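Local coordinates for protein amidohydrolase (Chromobacterium violaceum, PDB 2YB1) that hydrolyses 3',5'-bisphosphonucleosides to the nucleoside 5'-phosphate and orthophosphate, using a cluster of three manganese ions, at residues Val188-Gly193 with Gly216-Ser221. Sequence-based numbering, arbitrary orientation.
With MN (manganese (II) ion), chain D.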
loop_
_atom_site.group_PDB
_atom_site.type_symbol
_atom_site.label_atom_id
_atom_site.label_comp_id
_atom_site.label_asym_id
_atom_site.label_seq_id
_atom_site.Cartn_x
_atom_site.Cartn_y
_atom_site.Cartn_z
ATOM N N VAL A 188 -7.642 -5.419 4.464
ATOM C CA VAL A 188 -8.220 -5.001 3.188
ATOM C C VAL A 188 -7.363 -5.513 2.025
ATOM O O VAL A 188 -6.164 -5.258 1.983
ATOM C CB VAL A 188 -8.270 -3.442 3.095
ATOM C CG1 VAL A 188 -8.844 -2.986 1.749
ATOM C CG2 VAL A 188 -9.040 -2.843 4.267
ATOM N N ILE A 189 -7.972 -6.210 1.067
ATOM C CA ILE A 189 -7.235 -6.604 -0.129
ATOM C C ILE A 189 -7.046 -5.357 -0.985
ATOM O O ILE A 189 -8.022 -4.716 -1.401
ATOM C CB ILE A 189 -8.001 -7.653 -0.950
ATOM C CG1 ILE A 189 -8.073 -8.984 -0.184
ATOM C CG2 ILE A 189 -7.335 -7.843 -2.316
ATOM C CD1 ILE A 189 -9.039 -9.989 -0.799
ATOM N N ALA A 190 -5.788 -5.012 -1.248
ATOM C CA ALA A 190 -5.485 -3.767 -1.944
ATOM C C ALA A 190 -5.519 -3.961 -3.461
ATOM O O ALA A 190 -5.181 -5.034 -3.960
ATOM C CB ALA A 190 -4.122 -3.232 -1.507
ATOM N N HIS A 191 -5.990 -2.936 -4.165
ATOM C CA HIS A 191 -5.925 -2.860 -5.624
ATOM C C HIS A 191 -6.030 -4.216 -6.336
ATOM O O HIS A 191 -5.131 -4.613 -7.077
ATOM C CB HIS A 191 -4.690 -2.062 -6.081
ATOM C CG HIS A 191 -3.396 -2.583 -5.541
ATOM N ND1 HIS A 191 -2.938 -3.856 -5.802
ATOM C CD2 HIS A 191 -2.455 -1.995 -4.759
ATOM C CE1 HIS A 191 -1.775 -4.034 -5.200
ATOM N NE2 HIS A 191 -1.460 -2.919 -4.564
ATOM N N PRO A 192 -7.157 -4.916 -6.134
ATOM C CA PRO A 192 -7.341 -6.268 -6.681
ATOM C C PRO A 192 -7.284 -6.326 -8.218
ATOM O O PRO A 192 -6.949 -7.368 -8.778
ATOM C CB PRO A 192 -8.721 -6.680 -6.143
ATOM C CG PRO A 192 -9.432 -5.379 -5.858
ATOM C CD PRO A 192 -8.332 -4.459 -5.370
ATOM N N GLY A 193 -7.567 -5.216 -8.886
ATOM C CA GLY A 193 -7.535 -5.179 -10.340
ATOM C C GLY A 193 -6.148 -5.307 -10.940
ATOM O O GLY A 193 -6.008 -5.538 -12.146
ATOM N N GLY A 216 -12.303 -6.570 4.157
ATOM C CA GLY A 216 -12.424 -5.464 3.226
ATOM C C GLY A 216 -11.659 -5.653 1.934
ATOM O O GLY A 216 -10.777 -6.504 1.819
ATOM N N ILE A 217 -12.045 -4.864 0.936
ATOM C CA ILE A 217 -11.412 -4.898 -0.366
ATOM C C ILE A 217 -11.479 -3.501 -0.975
ATOM O O ILE A 217 -12.486 -2.791 -0.835
ATOM C CB ILE A 217 -12.089 -5.958 -1.294
ATOM C CG1 ILE A 217 -11.373 -6.034 -2.656
ATOM C CG2 ILE A 217 -13.601 -5.665 -1.452
ATOM C CD1 ILE A 217 -11.768 -7.233 -3.505
ATOM N N GLU A 218 -10.405 -3.093 -1.638
ATOM C CA GLU A 218 -10.415 -1.806 -2.317
ATOM C C GLU A 218 -11.275 -1.893 -3.566
ATOM O O GLU A 218 -11.078 -2.750 -4.418
ATOM C CB GLU A 218 -8.989 -1.346 -2.648
ATOM C CG GLU A 218 -8.242 -0.893 -1.413
ATOM C CD GLU A 218 -6.839 -0.390 -1.692
ATOM O OE1 GLU A 218 -6.335 -0.567 -2.824
ATOM O OE2 GLU A 218 -6.242 0.176 -0.759
ATOM N N VAL A 219 -12.245 -0.999 -3.641
ATOM C CA VAL A 219 -13.122 -0.860 -4.791
ATOM C C VAL A 219 -12.704 0.382 -5.568
ATOM O O VAL A 219 -12.448 0.316 -6.768
ATOM C CB VAL A 219 -14.600 -0.822 -4.373
ATOM C CG1 VAL A 219 -15.485 -0.483 -5.571
ATOM C CG2 VAL A 219 -14.984 -2.173 -3.785
ATOM N N ALA A 220 -12.702 1.531 -4.900
ATOM C CA ALA A 220 -12.166 2.729 -5.525
ATOM C C ALA A 220 -10.656 2.741 -5.276
ATOM O O ALA A 220 -10.205 2.679 -4.137
ATOM C CB ALA A 220 -12.835 3.971 -4.971
ATOM N N SER A 221 -9.876 2.758 -6.347
ATOM C CA SER A 221 -8.423 2.734 -6.223
ATOM C C SER A 221 -7.791 3.476 -7.394
ATOM O O SER A 221 -8.280 3.407 -8.528
ATOM C CB SER A 221 -7.928 1.283 -6.142
ATOM O OG SER A 221 -6.553 1.176 -6.446
HETATM MN MN MN D . 0.156 -2.310 -3.303
#
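Val188 and Ile189 pair in parallel with Gly216 and Ile217, and two backbone bonds tie the strands: Ile189 N to Gly216 O at 2.9 Å, then Glu218 N to Ile189 O, also 2.9 Å and nearly straight. Packing is tight here. Gly216, with no side chain, lets the Val188 side chain pack close over the backbone. On this face Val188 CG1, anti to its own backbone nitrogen (chi1 179°), reaches Glu218 CG at 3.8 Å. On the other face Ile189 CB meets Ile217 CG1, and the extended Ile217 carries CD1 to 3.8 Å from Pro192 CG.

Beyond the two paired residues, a side chain takes over from the backbone. Glu218, stretched beyond CG, brings OE1 to 2.7 Å from His191 N, which lies above the carboxylate plane. The other carboxylate oxygen, Glu218 OE2, is hydrogen-bonded to His7 ND1, so one acid joins the turn bearing one manganese ligand to the ring of another. His191 NE2 binds manganese at 2.1 Å, with Glu64 and His75 on the same ion; imidazole suits this place because its ring nitrogen can bind the metal directly. Pro192 lays CD 3.4 Å from Glu218 O, a buried oxygen without a hydrogen-bond partner. The contact is looser toward partly exposed Ser221, whose OG lies 3.8 Å from His191 CB and bonds instead to Ser223 N.

Helix 199-211 links the two strands in a beta-alpha-beta unit of the PHP domain; strands 72-79 and 242-246 flank the pair, and helix 226-239 packs against Pro192 and Ile217.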